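Local atomic coordinates of mandelate racemase/muconate lactonizing protein (Paenibacillus sp., PDB entry 3V5C), a protein that probably catalyses the magnesium-dependent dehydration of galacturonate, as a member of the enolase superfamily with a barrel-type C-terminal domain. Residues T292-L297 and S308-Y313; L95-L100 and N315-Y320; F167-G172 and R192-V197; F137-L142 and T184-A189. The protein carries 1 engineered substitution. All blocks are in the same frame, centred on the assembly; numbering follows the deposited sequence.

How the interactions relate
From the N terminus, helix 92-107 waits longest for its partner: interaction 2 closes when 315-320 comes back to 95-100, and the loop of more than two hundred residues so formed contains the other three contacts. Inside it, the loop 137-142 and the strand segment 167-172 meet helix 180-198 at 184-189 and 192-197 respectively, so interactions 4 and 3 cross. They also touch, through a probable hydrogen bond from G172 N to D187 OD2. Interaction 1 follows in series, packing helix 291-303 on 308-313, and adjoins interaction 2 where E96 meets T292. Interactions 2 and 3 lie on opposite sides of the chain's centre.

Interaction 1. Residues T292-L297 and S308-Y313; sequences THWMEL and SAPHCY
W294 lays its indole against P310 and brings the rim of its six-membered ring to S308, joining helix 291-303 to the end of strand 307-308 and the loop beyond. Strand 281-282, this helix and strand 307-308 form a beta-alpha-beta crossover of the enolase-type barrel. The close packing lies over and beside the ring: P310 CG stands 4.0 Å from the centroid of the six-membered ring of W294, a CH-pi contact only 19° off the ring normal. P310 CB lies 3.8 Å from W294 NE1, nearer the pyrrole side. On the opposite face L297 CD2 rests toward the rim, so the indole is sandwiched between the loop and its own helix. S308 packs just as tightly at the edge, with S308 OG 3.2 Å from W294 CZ3, close to the ring plane. The W294 side chain is turned off the staggered positions (chi1 -104°), which lets the flat group lie across the proline. Toward A309 the contact thins: A309 N is 4.2 Å from W294 CH2, and H293, M295 and E296, partly exposed, take no part in the contact with 308-313. L325 of helix 317-325 also touches both W294 and P310. No hydrogen bond spans the two segments, and the indole NE1 donates to Y284 O instead; cohesion here therefore rests on dispersion and the CH-pi contact, with the polar N-H satisfied by a neighbouring loop.

Interaction 2. Residues L95-L100 and N315-Y320; sequences LEYPVL and NAYGIY
The phenol OH of Y97 is hydrogen-bonded to I286 O, which fixes the far end of a ring whose face receives the edge of Y317. The two tyrosines carry the contact between helices 92-107 and 317-325 as a T-shaped pair: centroids lie 5.3 Å apart and the planes stand at 75°. Y317 CE1 comes down off-centre over Y97, 3.6 Å from Y97 CD1, and the two side chains run past each other in opposite directions. In consequence the hydroxyl oxygen of Y317 reaches back to the root of its partner, 3.8 Å from Y97 CB. With CG anti to the backbone N (chi1 -175°), the Y317 side chain reaches across to helix 92-107. N315 precedes the turn leading into helix 317-325; its OD1 accepts a weak capping bond from Y317 N at 2.9 Å. The opposite face of Y97 is covered near its rim by E96 CG, and the E96 carboxylate takes the amides of F291 and T292, with E96 OE2 2.8 Å from T292 N. A leucine in place of Y97 has neither hydroxyl nor aromatic face, so I286 O would probably be left without this donor's bond and the Y317 ring less firmly held in its orientation. S60 of strand 55-60 touches both tyrosine side chains, and V45 of strand 42-52 touches Y317, so the pair sits between the two helices and the antiparallel sheet of the N-terminal part, where the capping domain of enolase-type proteins meets the barrel.

Interaction 3. Residues F167-G172 and R192-V197; sequences FKIKVG and RGISEV
Strand 167-170 and helix 180-198 approach most closely in their backbones at F167 and I194, whose CA atoms are 8.2 Å apart. The two elements belong to a beta-alpha-beta unit that continues into the parallel strand 204-207, part of the TIM-type barrel of the enolase C-terminal domain. I169 and I194 carry the contact, reaching toward each other tip to tip from strand and helix. Both have CG1 anti to the carbonyl carbon, and their extended ends (chi2 158° in I169, 159° in I194) carry each CD1 up to the other's branches. Thus I194 CD1 lies 3.7 Å from I169 CG1, while I169 CD1 lies 3.7 Å from I194 CB and meets the I194 CG2 branch at the same distance. The two delta methyls themselves are 3.8 Å apart, leaving the side chains in ordinary van der Waals contact. With an alanine at I169, a gap would probably open beneath the helix and I194 CD1 would lose much of its support on the strand. L135 of strand 126-135 and I190 of the same helix extend the apolar layer, L135 touching I194 and I190 touching I169. On the strand's other side K168 makes salt bridges to E233 and E336, so the strand presents apolar groups to its helix and a charge to the barrel interior. F167 contributes more loosely, through F167 CB, which lies 4.3 Å from I194 CG2.

Interaction 4. Residues F137-L142 and T184-A189; sequences FDDLHL and TKRDIA
Two overlapping type I turns shape the loop between strand 126-135 and helix 145-161, and R186 of helix 180-198 reaches across to clasp D139 and L142 within it. The R186 chain leaves with CG anti to its own N and then bends at chi2 (103°) and again at chi3, which swings the guanidinium edge toward the loop. NH1 of R186 makes a salt bridge to D139 OD2 at 2.8 Å, a nearly straight bond of 162° that comes in on the anti side of the carboxylate, somewhat out of its plane. Seen from R186, the same oxygen lies in the guanidinium plane, although the two flat groups are turned 63° apart. CD of R186 also runs within 3.4 Å of D139 OD2, as the side chains pass in opposite directions. The other main bond joins R186 NH2 to L142 O at 2.7 Å, with the acceptor tilted from the guanidinium plane. R186 NH1 adds weak bonds to D139 O and L142 O, each at 3.1 Å. D139 O in turn accepts L142 N at 3.0 Å, closing the second turn on itself, so one arginine spans both ends of that turn. The second carboxylate oxygen, D139 OD1, pairs with R173 NH1, and R173 also bridges to D187. A buried carboxylate is thus held between two arginines, which probably keeps it ionised and locks the turn against the helix through charge as well as directional bonds to its carbonyls.

Interaction 1. Residues T292-L297 and S308-Y313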
# COMPACT_ATOMS: atom_id res chain seq x y z
N THR A 292 -9.95 6.38 -5.09
CA THR A 292 -11.39 6.56 -5.24
C THR A 292 -12.10 5.21 -5.17
O THR A 292 -13.13 5.05 -4.49
CB THR A 292 -11.71 7.30 -6.55
OG1 THR A 292 -11.06 8.57 -6.52
CG2 THR A 292 -13.22 7.52 -6.68
N HIS A 293 -11.52 4.23 -5.84
CA HIS A 293 -12.04 2.87 -5.80
C HIS A 293 -12.04 2.35 -4.36
O HIS A 293 -13.01 1.75 -3.87
CB HIS A 293 -11.18 1.96 -6.69
CG HIS A 293 -11.67 0.55 -6.74
ND1 HIS A 293 -12.40 0.06 -7.80
CD2 HIS A 293 -11.52 -0.47 -5.86
CE1 HIS A 293 -12.68 -1.22 -7.57
NE2 HIS A 293 -12.16 -1.56 -6.41
N TRP A 294 -10.93 2.60 -3.65
CA TRP A 294 -10.80 2.14 -2.27
C TRP A 294 -11.78 2.82 -1.32
O TRP A 294 -12.24 2.21 -0.36
CB TRP A 294 -9.35 2.32 -1.79
CG TRP A 294 -8.59 1.03 -1.74
CD1 TRP A 294 -7.52 0.68 -2.51
CD2 TRP A 294 -8.85 -0.08 -0.87
NE1 TRP A 294 -7.09 -0.59 -2.17
CE2 TRP A 294 -7.88 -1.07 -1.16
CE3 TRP A 294 -9.79 -0.33 0.14
CZ2 TRP A 294 -7.85 -2.30 -0.50
CZ3 TRP A 294 -9.75 -1.56 0.81
CH2 TRP A 294 -8.77 -2.52 0.49
N MET A 295 -12.13 4.08 -1.57
CA MET A 295 -13.17 4.70 -0.74
C MET A 295 -14.49 3.90 -0.82
O MET A 295 -15.13 3.61 0.21
CB MET A 295 -13.39 6.15 -1.17
CG MET A 295 -12.23 7.04 -0.75
SD MET A 295 -12.30 8.71 -1.46
CE MET A 295 -14.00 9.16 -1.14
N GLU A 296 -14.88 3.54 -2.04
CA GLU A 296 -16.12 2.79 -2.24
C GLU A 296 -15.98 1.36 -1.73
O GLU A 296 -16.86 0.85 -1.02
CB GLU A 296 -16.51 2.79 -3.72
CG GLU A 296 -16.88 4.17 -4.26
CD GLU A 296 -17.24 4.15 -5.73
OE1 GLU A 296 -17.91 3.20 -6.18
OE2 GLU A 296 -16.84 5.11 -6.43
N LEU A 297 -14.88 0.72 -2.07
CA LEU A 297 -14.62 -0.63 -1.62
C LEU A 297 -14.59 -0.73 -0.09
O LEU A 297 -15.19 -1.64 0.50
CB LEU A 297 -13.31 -1.14 -2.23
CG LEU A 297 -12.89 -2.53 -1.75
CD1 LEU A 297 -13.93 -3.57 -2.14
CD2 LEU A 297 -11.55 -2.85 -2.39
N SER A 308 -9.57 -3.88 5.64
CA SER A 308 -8.91 -3.28 4.49
C SER A 308 -7.43 -3.09 4.79
O SER A 308 -7.06 -2.45 5.78
CB SER A 308 -9.53 -1.91 4.19
OG SER A 308 -10.88 -2.02 3.75
N ALA A 309 -6.57 -3.60 3.91
CA ALA A 309 -5.13 -3.38 4.03
C ALA A 309 -4.56 -3.21 2.64
O ALA A 309 -4.05 -4.15 2.05
CB ALA A 309 -4.45 -4.56 4.74
N PRO A 310 -4.67 -2.00 2.09
CA PRO A 310 -4.27 -1.74 0.71
C PRO A 310 -2.82 -2.11 0.47
O PRO A 310 -1.93 -1.74 1.24
CB PRO A 310 -4.43 -0.22 0.58
CG PRO A 310 -5.50 0.11 1.57
CD PRO A 310 -5.24 -0.80 2.74
N HIS A 311 -2.59 -2.87 -0.59
CA HIS A 311 -1.23 -3.21 -0.95
C HIS A 311 -0.47 -1.98 -1.43
O HIS A 311 -1.00 -1.11 -2.14
CB HIS A 311 -1.23 -4.29 -2.04
CG HIS A 311 0.12 -4.56 -2.64
ND1 HIS A 311 0.63 -3.83 -3.68
CD2 HIS A 311 1.06 -5.48 -2.32
CE1 HIS A 311 1.83 -4.29 -4.00
NE2 HIS A 311 2.11 -5.29 -3.18
N CYS A 312 0.79 -1.90 -1.04
CA CYS A 312 1.65 -0.88 -1.60
C CYS A 312 3.05 -1.43 -1.61
O CYS A 312 3.63 -1.69 -0.56
CB CYS A 312 1.59 0.41 -0.79
SG CYS A 312 2.59 1.69 -1.55
N TYR A 313 3.58 -1.60 -2.80
CA TYR A 313 4.98 -1.96 -2.98
C TYR A 313 5.34 -1.61 -4.39
O TYR A 313 4.56 -1.85 -5.32
CB TYR A 313 5.27 -3.43 -2.70
CG TYR A 313 6.75 -3.66 -2.48
CD1 TYR A 313 7.33 -3.42 -1.24
CD2 TYR A 313 7.58 -4.04 -3.53
CE1 TYR A 313 8.69 -3.62 -1.04
CE2 TYR A 313 8.96 -4.22 -3.35
CZ TYR A 313 9.50 -4.01 -2.10
OH TYR A 313 10.86 -4.18 -1.89

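Interaction 2. Residues L95-L100 and N315-Y320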
# COMPACT_ATOMS: atom_id res chain seq x y z
N LEU A 95 -5.64 10.66 -12.85
CA LEU A 95 -5.71 11.97 -12.22
C LEU A 95 -6.26 12.07 -10.80
O LEU A 95 -6.27 13.17 -10.24
CB LEU A 95 -6.52 12.93 -13.13
CG LEU A 95 -5.94 13.32 -14.48
CD1 LEU A 95 -6.97 14.21 -15.22
CD2 LEU A 95 -4.60 14.02 -14.31
N GLU A 96 -6.68 10.97 -10.19
CA GLU A 96 -7.31 11.10 -8.88
C GLU A 96 -6.35 11.72 -7.88
O GLU A 96 -6.74 12.53 -7.03
CB GLU A 96 -7.84 9.78 -8.33
CG GLU A 96 -6.78 8.73 -8.01
CD GLU A 96 -7.42 7.41 -7.61
OE1 GLU A 96 -6.68 6.42 -7.55
OE2 GLU A 96 -8.64 7.38 -7.36
N TYR A 97 -5.08 11.34 -7.94
CA TYR A 97 -4.15 11.84 -6.95
C TYR A 97 -3.82 13.32 -7.14
O TYR A 97 -3.96 14.10 -6.21
CB TYR A 97 -2.91 10.94 -6.81
CG TYR A 97 -3.21 9.63 -6.09
CD1 TYR A 97 -3.59 9.64 -4.75
CD2 TYR A 97 -3.14 8.39 -6.74
CE1 TYR A 97 -3.88 8.49 -4.05
CE2 TYR A 97 -3.42 7.22 -6.03
CZ TYR A 97 -3.81 7.28 -4.69
OH TYR A 97 -4.08 6.15 -3.95
N PRO A 98 -3.39 13.71 -8.35
CA PRO A 98 -3.22 15.17 -8.54
C PRO A 98 -4.51 15.97 -8.24
O PRO A 98 -4.42 17.09 -7.74
CB PRO A 98 -2.85 15.30 -10.02
CG PRO A 98 -2.35 13.92 -10.43
CD PRO A 98 -3.05 12.92 -9.55
N VAL A 99 -5.69 15.43 -8.57
CA VAL A 99 -6.92 16.17 -8.31
C VAL A 99 -7.22 16.28 -6.81
O VAL A 99 -7.58 17.36 -6.30
CB VAL A 99 -8.12 15.56 -9.07
CG1 VAL A 99 -9.44 16.05 -8.49
CG2 VAL A 99 -8.01 15.95 -10.54
N LEU A 100 -7.03 15.19 -6.09
CA LEU A 100 -7.24 15.25 -4.65
C LEU A 100 -6.23 16.19 -3.99
O LEU A 100 -6.57 16.93 -3.07
CB LEU A 100 -7.18 13.84 -4.04
CG LEU A 100 -8.42 12.98 -4.32
CD1 LEU A 100 -8.13 11.54 -3.97
CD2 LEU A 100 -9.61 13.48 -3.53
N ASN A 315 5.88 1.47 -5.25
CA ASN A 315 5.51 2.87 -5.44
C ASN A 315 5.46 3.61 -4.11
O ASN A 315 4.52 3.45 -3.31
CB ASN A 315 4.17 2.97 -6.18
CG ASN A 315 3.84 4.37 -6.61
OD1 ASN A 315 4.16 5.35 -5.90
ND2 ASN A 315 3.19 4.50 -7.77
N ALA A 316 6.49 4.42 -3.86
CA ALA A 316 6.61 5.11 -2.59
C ALA A 316 5.41 6.00 -2.32
O ALA A 316 4.98 6.14 -1.18
CB ALA A 316 7.91 5.91 -2.52
N TYR A 317 4.86 6.59 -3.38
CA TYR A 317 3.77 7.55 -3.20
C TYR A 317 2.57 6.89 -2.52
O TYR A 317 1.86 7.52 -1.75
CB TYR A 317 3.36 8.13 -4.54
CG TYR A 317 2.32 9.23 -4.43
CD1 TYR A 317 0.96 8.93 -4.47
CD2 TYR A 317 2.72 10.55 -4.26
CE1 TYR A 317 0.02 9.94 -4.37
CE2 TYR A 317 1.77 11.59 -4.15
CZ TYR A 317 0.43 11.25 -4.21
OH TYR A 317 -0.52 12.24 -4.11
N GLY A 318 2.35 5.61 -2.81
CA GLY A 318 1.21 4.90 -2.26
C GLY A 318 1.20 4.78 -0.75
O GLY A 318 0.14 4.60 -0.16
N ILE A 319 2.37 4.86 -0.13
CA ILE A 319 2.44 4.84 1.32
C ILE A 319 1.65 5.98 1.93
O ILE A 319 0.84 5.78 2.86
CB ILE A 319 3.91 4.93 1.75
CG1 ILE A 319 4.67 3.70 1.23
CG2 ILE A 319 4.02 5.08 3.28
CD1 ILE A 319 6.19 3.83 1.45
N TYR A 320 1.88 7.18 1.41
CA TYR A 320 1.30 8.40 1.96
C TYR A 320 -0.19 8.45 1.63
O TYR A 320 -1.02 8.80 2.47
CB TYR A 320 2.11 9.62 1.45
CG TYR A 320 3.58 9.31 1.67
CD1 TYR A 320 4.12 9.35 2.95
CD2 TYR A 320 4.38 8.87 0.63
CE1 TYR A 320 5.44 8.98 3.18
CE2 TYR A 320 5.71 8.52 0.84
CZ TYR A 320 6.23 8.58 2.12
OH TYR A 320 7.55 8.21 2.37

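Interaction 3. Residues F167-G172 and R192-V197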
# COMPACT_ATOMS: atom_id res chain seq x y z
N PHE A 167 5.83 -6.25 11.52
CA PHE A 167 6.70 -6.72 10.44
C PHE A 167 6.03 -7.75 9.55
O PHE A 167 5.42 -8.68 10.05
CB PHE A 167 7.99 -7.30 11.03
CG PHE A 167 8.77 -6.32 11.87
CD1 PHE A 167 8.52 -6.21 13.23
CD2 PHE A 167 9.72 -5.50 11.28
CE1 PHE A 167 9.24 -5.27 14.02
CE2 PHE A 167 10.44 -4.57 12.05
CZ PHE A 167 10.19 -4.46 13.42
N LYS A 168 6.19 -7.58 8.24
CA LYS A 168 5.72 -8.58 7.30
C LYS A 168 6.93 -9.29 6.71
O LYS A 168 7.80 -8.67 6.11
CB LYS A 168 4.86 -7.99 6.18
CG LYS A 168 4.22 -9.09 5.33
CD LYS A 168 3.07 -8.57 4.48
CE LYS A 168 3.58 -7.86 3.22
NZ LYS A 168 2.39 -7.37 2.39
N ILE A 169 6.94 -10.60 6.89
CA ILE A 169 8.07 -11.42 6.54
C ILE A 169 7.76 -12.21 5.28
O ILE A 169 6.75 -12.90 5.22
CB ILE A 169 8.38 -12.39 7.68
CG1 ILE A 169 8.64 -11.61 8.98
CG2 ILE A 169 9.59 -13.26 7.30
CD1 ILE A 169 8.43 -12.43 10.24
N LYS A 170 8.60 -12.08 4.25
CA LYS A 170 8.43 -12.90 3.07
C LYS A 170 8.76 -14.35 3.41
O LYS A 170 9.78 -14.62 4.06
CB LYS A 170 9.30 -12.40 1.92
CG LYS A 170 8.89 -11.03 1.38
CD LYS A 170 7.61 -11.16 0.57
CE LYS A 170 7.21 -9.85 -0.06
NZ LYS A 170 6.32 -9.10 0.85
N VAL A 171 7.89 -15.26 2.99
CA VAL A 171 8.18 -16.69 3.11
C VAL A 171 7.92 -17.35 1.74
O VAL A 171 7.60 -16.66 0.77
CB VAL A 171 7.36 -17.35 4.25
CG1 VAL A 171 7.69 -16.69 5.59
CG2 VAL A 171 5.85 -17.27 3.96
N GLY A 172 8.09 -18.66 1.66
CA GLY A 172 8.02 -19.34 0.37
C GLY A 172 9.36 -19.64 -0.28
O GLY A 172 9.44 -19.87 -1.50
N ARG A 192 10.26 -17.31 13.34
CA ARG A 192 10.50 -17.40 14.77
C ARG A 192 11.49 -16.33 15.22
O ARG A 192 11.27 -15.64 16.22
CB ARG A 192 11.09 -18.77 15.14
CG ARG A 192 10.17 -19.94 14.97
CD ARG A 192 10.78 -21.18 15.62
NE ARG A 192 9.84 -22.29 15.65
CZ ARG A 192 8.78 -22.33 16.45
NH1 ARG A 192 8.54 -21.33 17.28
NH2 ARG A 192 7.96 -23.37 16.42
N GLY A 193 12.59 -16.21 14.49
CA GLY A 193 13.65 -15.28 14.84
C GLY A 193 13.15 -13.84 14.90
O GLY A 193 13.46 -13.10 15.82
N ILE A 194 12.37 -13.45 13.90
CA ILE A 194 11.85 -12.08 13.89
C ILE A 194 10.84 -11.84 15.01
O ILE A 194 10.84 -10.78 15.63
CB ILE A 194 11.31 -11.72 12.51
CG1 ILE A 194 12.49 -11.63 11.54
CG2 ILE A 194 10.54 -10.39 12.56
CD1 ILE A 194 12.13 -11.78 10.09
N SER A 195 10.00 -12.83 15.28
CA SER A 195 9.08 -12.79 16.42
C SER A 195 9.81 -12.44 17.72
O SER A 195 9.33 -11.64 18.52
CB SER A 195 8.38 -14.13 16.56
OG SER A 195 7.59 -14.18 17.74
N GLU A 196 10.97 -13.05 17.91
CA GLU A 196 11.77 -12.80 19.11
C GLU A 196 12.26 -11.35 19.20
O GLU A 196 12.28 -10.76 20.28
CB GLU A 196 12.92 -13.81 19.19
CG GLU A 196 12.42 -15.24 19.40
CD GLU A 196 13.40 -16.32 18.94
OE1 GLU A 196 14.53 -15.97 18.53
OE2 GLU A 196 13.02 -17.51 18.99
N VAL A 197 12.65 -10.79 18.06
CA VAL A 197 13.01 -9.39 17.91
C VAL A 197 11.86 -8.44 18.22
O VAL A 197 12.03 -7.46 18.94
CB VAL A 197 13.38 -9.09 16.43
CG1 VAL A 197 13.28 -7.59 16.15
CG2 VAL A 197 14.74 -9.64 16.08

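Interaction 4. Residues F137-L142 and T184-A189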
# COMPACT_ATOMS: atom_id res chain seq x y z
N PHE A 137 13.85 -12.03 0.86
CA PHE A 137 14.72 -13.20 1.00
C PHE A 137 16.18 -12.76 0.97
O PHE A 137 16.95 -13.16 0.09
CB PHE A 137 14.52 -14.19 -0.14
CG PHE A 137 13.16 -14.88 -0.18
CD1 PHE A 137 12.23 -14.75 0.87
CD2 PHE A 137 12.85 -15.70 -1.25
CE1 PHE A 137 10.98 -15.42 0.79
CE2 PHE A 137 11.63 -16.37 -1.32
CZ PHE A 137 10.70 -16.23 -0.31
N ASP A 138 16.55 -11.94 1.95
CA ASP A 138 17.85 -11.28 1.92
C ASP A 138 18.97 -12.18 2.44
O ASP A 138 20.13 -11.75 2.54
CB ASP A 138 17.75 -10.01 2.75
CG ASP A 138 16.70 -9.06 2.21
OD1 ASP A 138 16.76 -8.75 0.99
OD2 ASP A 138 15.83 -8.63 2.99
N ASP A 139 18.59 -13.41 2.73
CA ASP A 139 19.45 -14.42 3.35
C ASP A 139 19.88 -15.51 2.39
O ASP A 139 20.51 -16.48 2.82
CB ASP A 139 18.66 -15.10 4.45
CG ASP A 139 17.38 -15.74 3.92
OD1 ASP A 139 16.53 -14.99 3.42
OD2 ASP A 139 17.24 -16.98 3.97
N LEU A 140 19.53 -15.41 1.11
CA LEU A 140 19.70 -16.55 0.22
C LEU A 140 21.16 -16.88 -0.09
O LEU A 140 21.46 -18.01 -0.49
CB LEU A 140 18.90 -16.37 -1.08
CG LEU A 140 17.38 -16.40 -0.94
CD1 LEU A 140 16.76 -16.24 -2.31
CD2 LEU A 140 16.93 -17.70 -0.31
N HIS A 141 22.06 -15.91 0.10
CA HIS A 141 23.48 -16.12 -0.13
C HIS A 141 24.13 -16.87 1.03
O HIS A 141 25.29 -17.28 0.93
CB HIS A 141 24.19 -14.78 -0.33
CG HIS A 141 24.12 -13.88 0.86
ND1 HIS A 141 22.96 -13.24 1.24
CD2 HIS A 141 25.08 -13.47 1.73
CE1 HIS A 141 23.20 -12.50 2.31
NE2 HIS A 141 24.48 -12.62 2.63
N LEU A 142 23.38 -17.05 2.12
CA LEU A 142 23.86 -17.77 3.30
C LEU A 142 23.36 -19.22 3.33
O LEU A 142 22.15 -19.49 3.31
CB LEU A 142 23.45 -17.05 4.58
CG LEU A 142 24.01 -15.64 4.74
CD1 LEU A 142 23.42 -14.97 5.99
CD2 LEU A 142 25.55 -15.66 4.79
N THR A 184 11.43 -24.34 3.31
CA THR A 184 10.31 -24.24 4.25
C THR A 184 10.79 -24.24 5.71
O THR A 184 10.31 -23.46 6.54
CB THR A 184 9.27 -25.34 3.96
OG1 THR A 184 8.91 -25.29 2.57
CG2 THR A 184 8.01 -25.15 4.80
N LYS A 185 11.74 -25.12 6.03
CA LYS A 185 12.36 -25.10 7.36
C LYS A 185 12.98 -23.72 7.65
O LYS A 185 12.85 -23.19 8.77
CB LYS A 185 13.42 -26.20 7.45
CG LYS A 185 14.02 -26.38 8.84
CD LYS A 185 15.08 -27.49 8.83
CE LYS A 185 16.13 -27.28 9.91
NZ LYS A 185 17.36 -28.06 9.61
N ARG A 186 13.61 -23.13 6.64
CA ARG A 186 14.28 -21.83 6.80
C ARG A 186 13.24 -20.73 6.99
O ARG A 186 13.44 -19.86 7.84
CB ARG A 186 15.25 -21.56 5.62
CG ARG A 186 15.72 -20.11 5.44
CD ARG A 186 17.13 -19.77 5.90
NE ARG A 186 18.24 -20.60 5.39
CZ ARG A 186 19.15 -20.23 4.49
NH1 ARG A 186 19.14 -19.04 3.89
NH2 ARG A 186 20.12 -21.09 4.20
N ASP A 187 12.14 -20.78 6.24
CA ASP A 187 11.05 -19.82 6.44
C ASP A 187 10.65 -19.79 7.91
O ASP A 187 10.53 -18.73 8.51
CB ASP A 187 9.78 -20.21 5.67
CG ASP A 187 9.86 -19.99 4.17
OD1 ASP A 187 10.71 -19.22 3.66
OD2 ASP A 187 9.01 -20.62 3.49
N ILE A 188 10.40 -20.98 8.46
CA ILE A 188 9.89 -21.11 9.83
C ILE A 188 10.87 -20.52 10.84
O ILE A 188 10.48 -19.75 11.72
CB ILE A 188 9.62 -22.58 10.18
CG1 ILE A 188 8.41 -23.08 9.37
CG2 ILE A 188 9.33 -22.73 11.69
CD1 ILE A 188 8.30 -24.59 9.24
N ALA A 189 12.15 -20.88 10.69
CA ALA A 189 13.20 -20.40 11.57
C ALA A 189 13.29 -18.88 11.52
O ALA A 189 13.49 -18.23 12.54
CB ALA A 189 14.54 -21.00 11.17